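PDB 6TZ0: RNA-dependent RNA Polymerase from Bombyx mori cytoplasmic polyhedrosis virus, which catalyses RNA-templated RNA synthesis, making fully conservative plus-strand transcripts of the viral double-stranded genome and probably the complementary minus strands after core assembly. Local coordinates for residues Cys609-Glu612 with Ala613-Gln617; Thr401-Ile404 with Ala405-Asn409; Glu660-Arg663 with Ala664-Lys668; Lys521-Asn525 with Ala526-Gly530. All coordinates share one frame; numbering follows the deposited sequence.

Contact 1: residues Cys609-Glu612 with Ala613-Gln617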
loop_
_atom_site.group_PDB
_atom_site.type_symbol
_atom_site.label_atom_id
_atom_site.label_comp_id
_atom_site.label_asym_id
_atom_site.label_seq_id
_atom_site.Cartn_x
_atom_site.Cartn_y
_atom_site.Cartn_z
ATOM N N CYS A 609 -9.724 19.052 -3.648
ATOM C CA CYS A 609 -8.471 18.851 -4.363
ATOM C C CYS A 609 -7.529 20.033 -4.194
ATOM O O CYS A 609 -6.317 19.841 -4.060
ATOM C CB CYS A 609 -8.749 18.588 -5.838
ATOM S SG CYS A 609 -9.565 17.026 -6.127
ATOM N N ALA A 610 -8.061 21.256 -4.156
ATOM C CA ALA A 610 -7.199 22.414 -3.963
ATOM C C ALA A 610 -6.658 22.473 -2.543
ATOM O O ALA A 610 -5.497 22.844 -2.333
ATOM C CB ALA A 610 -7.964 23.688 -4.294
ATOM N N LEU A 611 -7.472 22.086 -1.558
ATOM C CA LEU A 611 -7.000 22.082 -0.182
ATOM C C LEU A 611 -5.992 20.971 0.057
ATOM O O LEU A 611 -5.080 21.134 0.872
ATOM C CB LEU A 611 -8.191 21.971 0.770
ATOM C CG LEU A 611 -7.980 22.221 2.263
ATOM C CD1 LEU A 611 -9.185 22.921 2.831
ATOM C CD2 LEU A 611 -7.757 20.936 3.025
ATOM N N GLU A 612 -6.127 19.847 -0.642
ATOM C CA GLU A 612 -5.106 18.816 -0.535
ATOM C C GLU A 612 -3.815 19.246 -1.215
ATOM O O GLU A 612 -2.729 19.051 -0.661
ATOM C CB GLU A 612 -5.623 17.503 -1.116
ATOM C CG GLU A 612 -4.732 16.305 -0.851
ATOM C CD GLU A 612 -3.700 16.088 -1.936
ATOM O OE1 GLU A 612 -3.995 16.407 -3.103
ATOM O OE2 GLU A 612 -2.583 15.643 -1.615
ATOM N N ALA A 613 -3.906 19.822 -2.414
ATOM C CA ALA A 613 -2.713 20.214 -3.151
ATOM C C ALA A 613 -1.978 21.378 -2.505
ATOM O O ALA A 613 -0.769 21.511 -2.703
ATOM C CB ALA A 613 -3.079 20.572 -4.588
ATOM N N ALA A 614 -2.665 22.211 -1.731
ATOM C CA ALA A 614 -2.013 23.349 -1.107
ATOM C C ALA A 614 -1.429 23.044 0.264
ATOM O O ALA A 614 -0.657 23.855 0.780
ATOM C CB ALA A 614 -2.999 24.509 -0.978
ATOM N N ASN A 615 -1.781 21.914 0.871
ATOM C CA ASN A 615 -1.327 21.557 2.214
ATOM C C ASN A 615 -0.685 20.181 2.134
ATOM O O ASN A 615 -1.322 19.172 2.433
ATOM C CB ASN A 615 -2.494 21.560 3.185
ATOM C CG ASN A 615 -3.125 22.916 3.327
ATOM O OD1 ASN A 615 -2.440 23.927 3.401
ATOM N ND2 ASN A 615 -4.446 22.952 3.342
ATOM N N SER A 616 0.587 20.138 1.762
ATOM C CA SER A 616 1.258 18.883 1.453
ATOM C C SER A 616 2.402 18.657 2.428
ATOM O O SER A 616 3.312 19.485 2.525
ATOM C CB SER A 616 1.774 18.884 0.018
ATOM O OG SER A 616 2.776 19.864 -0.137
ATOM N N GLN A 617 2.355 17.538 3.141
ATOM C CA GLN A 617 3.418 17.156 4.059
ATOM C C GLN A 617 3.608 15.654 3.948
ATOM O O GLN A 617 2.696 14.887 4.263
ATOM C CB GLN A 617 3.081 17.545 5.496
ATOM C CG GLN A 617 4.241 17.378 6.431
ATOM C CD GLN A 617 5.300 18.420 6.201
ATOM O OE1 GLN A 617 5.002 19.603 6.101
ATOM N NE2 GLN A 617 6.543 17.987 6.093
#
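Ala613 N donates to Cys609 O at 2.9 Å with an N-H...O angle of 159°, and Ala614 N reaches Ala610 O at 3.0 Å; these are the last regular bonds of a helix that is running out. Cys609, Ala610 and Ala614 are buried, and this is the closely packed side of the turn. One residue on, the pattern slackens: Asn615 N is shared between Leu611 O and Glu612 O, two weak bonds of 3.4 Å each. The Asn615 side chain turns back beside its own backbone N (chi1 -63°), which lays the amide obliquely across Leu611, with Asn615 ND2 3.8 Å from Leu611 CG. This partly exposed flank meets Thr543 of the chain of Viral structural protein 4, and Ser616 OG bonds to the backbone of Leu541 in that same chain. Glu612 OE2 forms a salt bridge with Arg641. The whole is the C-terminal turn of helix 604-614, whose buried side packs through Cys609 on Met502 and Ile506 of helix 501-508 and on Val567 of helix 557-573, while the chain beyond it runs along the neighbouring protein.

Contact 2: residues Thr401-Ile404 with Ala405-Asn409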
loop_
_atom_site.group_PDB
_atom_site.type_symbol
_atom_site.label_atom_id
_atom_site.label_comp_id
_atom_site.label_asym_id
_atom_site.label_seq_id
_atom_site.Cartn_x
_atom_site.Cartn_y
_atom_site.Cartn_z
ATOM N N THR A 401 -9.771 15.317 -19.901
ATOM C CA THR A 401 -10.354 15.894 -18.692
ATOM C C THR A 401 -11.874 15.965 -18.739
ATOM O O THR A 401 -12.527 15.800 -17.702
ATOM C CB THR A 401 -9.776 17.284 -18.441
ATOM O OG1 THR A 401 -10.040 18.113 -19.574
ATOM C CG2 THR A 401 -8.287 17.212 -18.210
ATOM N N ASP A 402 -12.462 16.182 -19.913
ATOM C CA ASP A 402 -13.907 16.363 -19.982
ATOM C C ASP A 402 -14.662 15.045 -19.861
ATOM O O ASP A 402 -15.697 14.985 -19.181
ATOM C CB ASP A 402 -14.277 17.075 -21.278
ATOM C CG ASP A 402 -15.731 17.482 -21.318
ATOM O OD1 ASP A 402 -16.094 18.451 -20.614
ATOM O OD2 ASP A 402 -16.510 16.831 -22.048
ATOM N N GLU A 403 -14.144 13.982 -20.477
ATOM C CA GLU A 403 -14.716 12.651 -20.309
ATOM C C GLU A 403 -14.581 12.159 -18.872
ATOM O O GLU A 403 -15.525 11.577 -18.319
ATOM C CB GLU A 403 -14.041 11.681 -21.273
ATOM C CG GLU A 403 -14.554 10.262 -21.200
ATOM C CD GLU A 403 -15.969 10.113 -21.711
ATOM O OE1 GLU A 403 -16.386 10.912 -22.578
ATOM O OE2 GLU A 403 -16.669 9.188 -21.245
ATOM N N ILE A 404 -13.425 12.405 -18.244
ATOM C CA ILE A 404 -13.222 12.004 -16.854
ATOM C C ILE A 404 -14.140 12.791 -15.927
ATOM O O ILE A 404 -14.696 12.231 -14.979
ATOM C CB ILE A 404 -11.736 12.138 -16.463
ATOM C CG1 ILE A 404 -10.900 11.105 -17.201
ATOM C CG2 ILE A 404 -11.512 11.892 -14.995
ATOM C CD1 ILE A 404 -9.424 11.300 -17.044
ATOM N N ALA A 405 -14.371 14.077 -16.216
ATOM C CA ALA A 405 -15.279 14.858 -15.379
ATOM C C ALA A 405 -16.722 14.399 -15.526
ATOM O O ALA A 405 -17.462 14.356 -14.533
ATOM C CB ALA A 405 -15.152 16.341 -15.710
ATOM N N LYS A 406 -17.119 14.016 -16.743
ATOM C CA LYS A 406 -18.430 13.412 -16.958
ATOM C C LYS A 406 -18.572 12.100 -16.193
ATOM O O LYS A 406 -19.650 11.796 -15.673
ATOM C CB LYS A 406 -18.644 13.205 -18.459
ATOM C CG LYS A 406 -20.022 12.711 -18.890
ATOM C CD LYS A 406 -20.035 11.214 -19.186
ATOM C CE LYS A 406 -21.390 10.768 -19.692
ATOM N NZ LYS A 406 -21.430 9.302 -19.944
ATOM N N ARG A 407 -17.494 11.317 -16.107
ATOM C CA ARG A 407 -17.549 10.070 -15.347
ATOM C C ARG A 407 -17.598 10.322 -13.843
ATOM O O ARG A 407 -18.265 9.587 -13.108
ATOM C CB ARG A 407 -16.352 9.194 -15.701
ATOM C CG ARG A 407 -16.426 8.587 -17.076
ATOM C CD ARG A 407 -15.177 7.797 -17.383
ATOM N NE ARG A 407 -15.228 7.238 -18.727
ATOM C CZ ARG A 407 -15.696 6.030 -19.009
ATOM N NH1 ARG A 407 -16.136 5.250 -18.036
ATOM N NH2 ARG A 407 -15.716 5.596 -20.260
ATOM N N VAL A 408 -16.888 11.348 -13.371
ATOM C CA VAL A 408 -16.832 11.664 -11.946
ATOM C C VAL A 408 -18.168 12.215 -11.456
ATOM O O VAL A 408 -18.570 11.960 -10.313
ATOM C CB VAL A 408 -15.641 12.619 -11.694
ATOM C CG1 VAL A 408 -15.693 13.299 -10.344
ATOM C CG2 VAL A 408 -14.346 11.843 -11.758
ATOM N N ASN A 409 -18.909 12.910 -12.326
ATOM C CA ASN A 409 -20.206 13.460 -11.932
ATOM C C ASN A 409 -21.240 12.384 -11.607
ATOM O O ASN A 409 -22.196 12.655 -10.874
ATOM C CB ASN A 409 -20.750 14.363 -13.032
ATOM C CG ASN A 409 -19.980 15.646 -13.159
ATOM O OD1 ASN A 409 -19.568 16.234 -12.164
ATOM N ND2 ASN A 409 -19.793 16.102 -14.387
#
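The carboxylate of Glu403 and the guanidinium of Arg407 have their planes 63° apart, and Glu403 OE2 approaches the guanidinium obliquely. The touching atoms are Glu403 OE2 and Arg407 NE, 3.5 Å apart, a long salt bridge one helical turn in span; Arg407 NH2 is farther from Glu403 OE2, at 3.8 Å. Glu403 gets there by a bend at chi2 (69°), which swings its end forward along the helix, whereas Arg407 stays extended from CG to NE, with Arg407 CG 3.4 Å from Glu403 O. That oxygen meanwhile accepts the bond from Arg407 N at 3.0 Å, so the two residues are joined through backbone and side chain alike. On the buried side the same spacing brings Ile404 CG2 to within 4.3 Å of Val408 CG2, a light apolar touch, while Val408 N bonds to Ile404 O at 2.9 Å. Ile404 also packs on Phe566 and Val570 of helix 557-573. Helix 401-409 is thus amphipathic, and its chemistry divides accordingly: the ion pair, loose and at a partly exposed surface, would be expected to add modestly to a turn already secured by backbone bonds and buried aliphatic groups.

Contact 3: residues Glu660-Arg663 with Ala664-Lys668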
loop_
_atom_site.group_PDB
_atom_site.type_symbol
_atom_site.label_atom_id
_atom_site.label_comp_id
_atom_site.label_asym_id
_atom_site.label_seq_id
_atom_site.Cartn_x
_atom_site.Cartn_y
_atom_site.Cartn_z
ATOM N N GLU A 660 5.568 11.530 -27.547
ATOM C CA GLU A 660 5.162 11.116 -28.890
ATOM C C GLU A 660 4.509 12.270 -29.654
ATOM O O GLU A 660 4.860 12.544 -30.811
ATOM C CB GLU A 660 4.222 9.913 -28.786
ATOM C CG GLU A 660 3.811 9.292 -30.095
ATOM C CD GLU A 660 3.001 8.026 -29.905
ATOM O OE1 GLU A 660 2.722 7.671 -28.746
ATOM O OE2 GLU A 660 2.655 7.375 -30.912
ATOM N N LEU A 661 3.595 12.992 -28.992
ATOM C CA LEU A 661 2.965 14.162 -29.612
ATOM C C LEU A 661 3.966 15.286 -29.878
ATOM O O LEU A 661 3.867 15.989 -30.890
ATOM C CB LEU A 661 1.841 14.687 -28.729
ATOM C CG LEU A 661 0.630 13.804 -28.485
ATOM C CD1 LEU A 661 -0.320 14.492 -27.533
ATOM C CD2 LEU A 661 -0.046 13.480 -29.795
ATOM N N LYS A 662 4.931 15.475 -28.976
ATOM C CA LYS A 662 5.931 16.525 -29.128
ATOM C C LYS A 662 6.878 16.238 -30.281
ATOM O O LYS A 662 7.245 17.155 -31.028
ATOM C CB LYS A 662 6.706 16.668 -27.820
ATOM C CG LYS A 662 7.765 17.741 -27.791
ATOM C CD LYS A 662 7.144 19.115 -27.835
ATOM C CE LYS A 662 8.167 20.186 -27.511
ATOM N NZ LYS A 662 9.255 20.281 -28.514
ATOM N N ARG A 663 7.270 14.975 -30.448
ATOM C CA ARG A 663 8.055 14.583 -31.609
ATOM C C ARG A 663 7.261 14.736 -32.895
ATOM O O ARG A 663 7.832 15.070 -33.935
ATOM C CB ARG A 663 8.537 13.147 -31.461
ATOM C CG ARG A 663 9.655 12.965 -30.487
ATOM C CD ARG A 663 9.936 11.498 -30.325
ATOM N NE ARG A 663 10.244 10.846 -31.591
ATOM C CZ ARG A 663 11.457 10.767 -32.119
ATOM N NH1 ARG A 663 12.492 11.308 -31.498
ATOM N NH2 ARG A 663 11.629 10.147 -33.275
ATOM N N ALA A 664 5.950 14.480 -32.846
ATOM C CA ALA A 664 5.117 14.712 -34.021
ATOM C C ALA A 664 5.079 16.190 -34.394
ATOM O O ALA A 664 5.168 16.539 -35.575
ATOM C CB ALA A 664 3.706 14.187 -33.776
ATOM N N SER A 665 4.968 17.072 -33.405
ATOM C CA SER A 665 4.922 18.501 -33.687
ATOM C C SER A 665 6.282 19.085 -34.044
ATOM O O SER A 665 6.335 20.174 -34.618
ATOM C CB SER A 665 4.350 19.272 -32.502
ATOM O OG SER A 665 5.271 19.302 -31.434
ATOM N N ASP A 666 7.380 18.409 -33.714
ATOM C CA ASP A 666 8.699 18.841 -34.156
ATOM C C ASP A 666 9.083 18.294 -35.522
ATOM O O ASP A 666 10.171 18.604 -36.012
ATOM C CB ASP A 666 9.772 18.437 -33.141
ATOM C CG ASP A 666 9.728 19.267 -31.885
ATOM O OD1 ASP A 666 9.282 20.430 -31.957
ATOM O OD2 ASP A 666 10.159 18.763 -30.828
ATOM N N GLY A 667 8.234 17.490 -36.147
ATOM C CA GLY A 667 8.526 16.939 -37.449
ATOM C C GLY A 667 9.195 15.586 -37.453
ATOM O O GLY A 667 9.896 15.271 -38.418
ATOM N N LYS A 668 9.009 14.782 -36.413
ATOM C CA LYS A 668 9.639 13.478 -36.303
ATOM C C LYS A 668 8.576 12.406 -36.139
ATOM O O LYS A 668 7.533 12.635 -35.524
ATOM C CB LYS A 668 10.601 13.443 -35.120
ATOM C CG LYS A 668 11.754 14.389 -35.277
ATOM C CD LYS A 668 12.650 14.388 -34.066
ATOM C CE LYS A 668 13.766 15.398 -34.233
ATOM N NZ LYS A 668 14.658 15.435 -33.050
#
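Backbone bonds run regularly from Ala664 N to Glu660 O and from Ser665 N to Leu661 O, both 3.0 Å, before Gly667 takes a positive phi of 92° and the chain folds back so that Lys668 N reaches Arg663 O at 2.8 Å and Gly667 N reaches Ala664 O at 3.3 Å. Among the side chains, Lys662 and Asp666 form a salt bridge over one turn. Bends at chi2 and chi4 curl the lysine so that Lys662 NZ comes to Asp666 OD2 at 2.9 Å, on the syn side and only 16° out of the carboxylate plane. Close to this ion pair, Lys662 O accepts from two donors on the same face of its plane, Asp666 N and the hydroxyl Ser665 OG, the latter at 2.9 Å. On the other flank Arg663 crosses Lys668 at about a right angle; Lys668 CB lies 3.9 Å above the guanidinium plane, offset toward its rim. Arg663 NH2 bonds to the backbone of Asn669, and the arginine packs on His696 and Ser699 of helix 690-705. The positive phi, at which a CB would crowd the preceding carbonyl oxygen, suits glycine. Such a reversal, with its two bonds back into the last turn of helix 644-665 at the protein surface, is a Schellman motif.

Contact 4: residues Lys521-Asn525 with Ala526-Gly530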
loop_
_atom_site.group_PDB
_atom_site.type_symbol
_atom_site.label_atom_id
_atom_site.label_comp_id
_atom_site.label_asym_id
_atom_site.label_seq_id
_atom_site.Cartn_x
_atom_site.Cartn_y
_atom_site.Cartn_z
ATOM N N LYS A 521 -4.717 -7.174 -16.294
ATOM C CA LYS A 521 -4.188 -8.520 -16.522
ATOM C C LYS A 521 -3.312 -8.936 -15.341
ATOM O O LYS A 521 -2.089 -8.779 -15.374
ATOM C CB LYS A 521 -3.422 -8.572 -17.849
ATOM C CG LYS A 521 -4.309 -8.389 -19.071
ATOM C CD LYS A 521 -3.522 -8.424 -20.367
ATOM C CE LYS A 521 -4.440 -8.172 -21.556
ATOM N NZ LYS A 521 -3.705 -8.129 -22.849
ATOM N N GLN A 522 -3.953 -9.467 -14.295
ATOM C CA GLN A 522 -3.299 -10.297 -13.275
ATOM C C GLN A 522 -4.262 -11.452 -13.009
ATOM O O GLN A 522 -5.106 -11.380 -12.113
ATOM C CB GLN A 522 -2.968 -9.532 -11.997
ATOM C CG GLN A 522 -1.830 -8.522 -12.115
ATOM C CD GLN A 522 -2.299 -7.158 -12.577
ATOM O OE1 GLN A 522 -3.481 -6.834 -12.478
ATOM N NE2 GLN A 522 -1.376 -6.351 -13.088
ATOM N N ALA A 523 -4.125 -12.518 -13.795
ATOM C CA ALA A 523 -4.978 -13.688 -13.674
ATOM C C ALA A 523 -4.229 -14.928 -13.222
ATOM O O ALA A 523 -4.864 -15.958 -12.984
ATOM C CB ALA A 523 -5.676 -13.985 -15.008
ATOM N N GLY A 524 -2.905 -14.861 -13.108
ATOM C CA GLY A 524 -2.126 -15.984 -12.640
ATOM C C GLY A 524 -1.809 -17.029 -13.680
ATOM O O GLY A 524 -1.195 -18.045 -13.342
ATOM N N ASN A 525 -2.202 -16.817 -14.932
ATOM C CA ASN A 525 -1.908 -17.763 -15.998
ATOM C C ASN A 525 -1.200 -17.059 -17.145
ATOM O O ASN A 525 -0.712 -15.938 -16.983
ATOM C CB ASN A 525 -3.178 -18.483 -16.463
ATOM C CG ASN A 525 -4.298 -17.537 -16.843
ATOM O OD1 ASN A 525 -4.133 -16.320 -16.860
ATOM N ND2 ASN A 525 -5.462 -18.099 -17.126
ATOM N N ALA A 526 -1.112 -17.710 -18.299
ATOM C CA ALA A 526 -0.372 -17.162 -19.428
ATOM C C ALA A 526 -1.087 -16.025 -20.156
ATOM O O ALA A 526 -0.547 -15.534 -21.150
ATOM C CB ALA A 526 -0.041 -18.272 -20.424
ATOM N N PHE A 527 -2.267 -15.582 -19.709
ATOM C CA PHE A 527 -2.861 -14.398 -20.320
ATOM C C PHE A 527 -2.139 -13.120 -19.929
ATOM O O PHE A 527 -2.303 -12.104 -20.607
ATOM C CB PHE A 527 -4.334 -14.227 -19.945
ATOM C CG PHE A 527 -5.256 -15.233 -20.563
ATOM C CD1 PHE A 527 -5.463 -15.247 -21.928
ATOM C CD2 PHE A 527 -6.003 -16.087 -19.765
ATOM C CE1 PHE A 527 -6.333 -16.152 -22.499
ATOM C CE2 PHE A 527 -6.889 -16.986 -20.325
ATOM C CZ PHE A 527 -7.050 -17.023 -21.694
ATOM N N ASP A 528 -1.366 -13.147 -18.844
ATOM C CA ASP A 528 -0.698 -11.945 -18.365
ATOM C C ASP A 528 0.459 -11.553 -19.265
ATOM O O ASP A 528 0.794 -10.369 -19.362
ATOM C CB ASP A 528 -0.188 -12.173 -16.949
ATOM C CG ASP A 528 -1.300 -12.434 -15.966
ATOM O OD1 ASP A 528 -2.415 -11.919 -16.172
ATOM O OD2 ASP A 528 -1.059 -13.169 -14.985
ATOM N N ILE A 529 1.076 -12.525 -19.923
ATOM C CA ILE A 529 2.274 -12.313 -20.719
ATOM C C ILE A 529 1.976 -12.410 -22.212
ATOM O O ILE A 529 2.894 -12.560 -23.009
ATOM C CB ILE A 529 3.381 -13.294 -20.310
ATOM C CG1 ILE A 529 2.896 -14.733 -20.462
ATOM C CG2 ILE A 529 3.793 -13.053 -18.892
ATOM C CD1 ILE A 529 3.952 -15.765 -20.199
ATOM N N GLY A 530 0.702 -12.322 -22.597
ATOM C CA GLY A 530 0.329 -12.557 -23.981
ATOM C C GLY A 530 0.780 -11.473 -24.936
ATOM O O GLY A 530 1.132 -11.761 -26.083
#
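The loop between helices 501-508 and 530-535 is bent round the carboxylate of Asp528, which meets the successive backbone N-H groups of Ala523 and Gly524. Asp528 OD1 takes the N-H of Ala523 at 3.0 Å through its syn lone pair. Asp528 OD2 receives Gly524 N at 3.1 Å, also on the syn side though 16° out of plane, and a weak second bond from Ala523 N. Two bonds and a weak third hold the carboxylate's rotation, and the N-H dipoles directed at it would be expected to favour its charged form. Its CG lies beside its own backbone N, turning the group back across the loop. The aspartate is also the last residue of a type I beta turn, Asn525 to Asp528, closed by a weak bond from Asp528 N to Asn525 O at 3.4 Å. Within the turn, Asn525 has its CG between backbone N and carbonyl carbon (chi1 53°), and its OD1 accepts a weak bond from Phe527 N. The amide is turned 72° from the plane of the phenyl ring, with Asn525 ND2 3.4 Å from Phe527 CD2. Leu1065 touches both Asn525 and Phe527. Elsewhere in the loop, the side chain of Gln522 comes within about 9 Å of that of Asp681, which binds magnesium in another structure of this protein.

In the fold
All four contacts fall within the central polymerase domain, yet they differ in burial and bonding. Contacts 1 and 2 are partly buried and both pack on helix 557-573; their nearest atoms lie about 8 Å apart. Contact 1 closes a helix with weakening backbone bonds beside another protein chain, whereas contact 2 keeps full helical bonding and adds a long ion pair to an apolar flank. Contact 3, a surface contact whose centre is about 42 Å from the chain centre, ends its helix with a glycine reversal and a shorter ion pair. Contact 4 lies closest to that centre, about 15 Å from it, though it too is only partly buried, and without a helix relies on one carboxylate gripping loop amides.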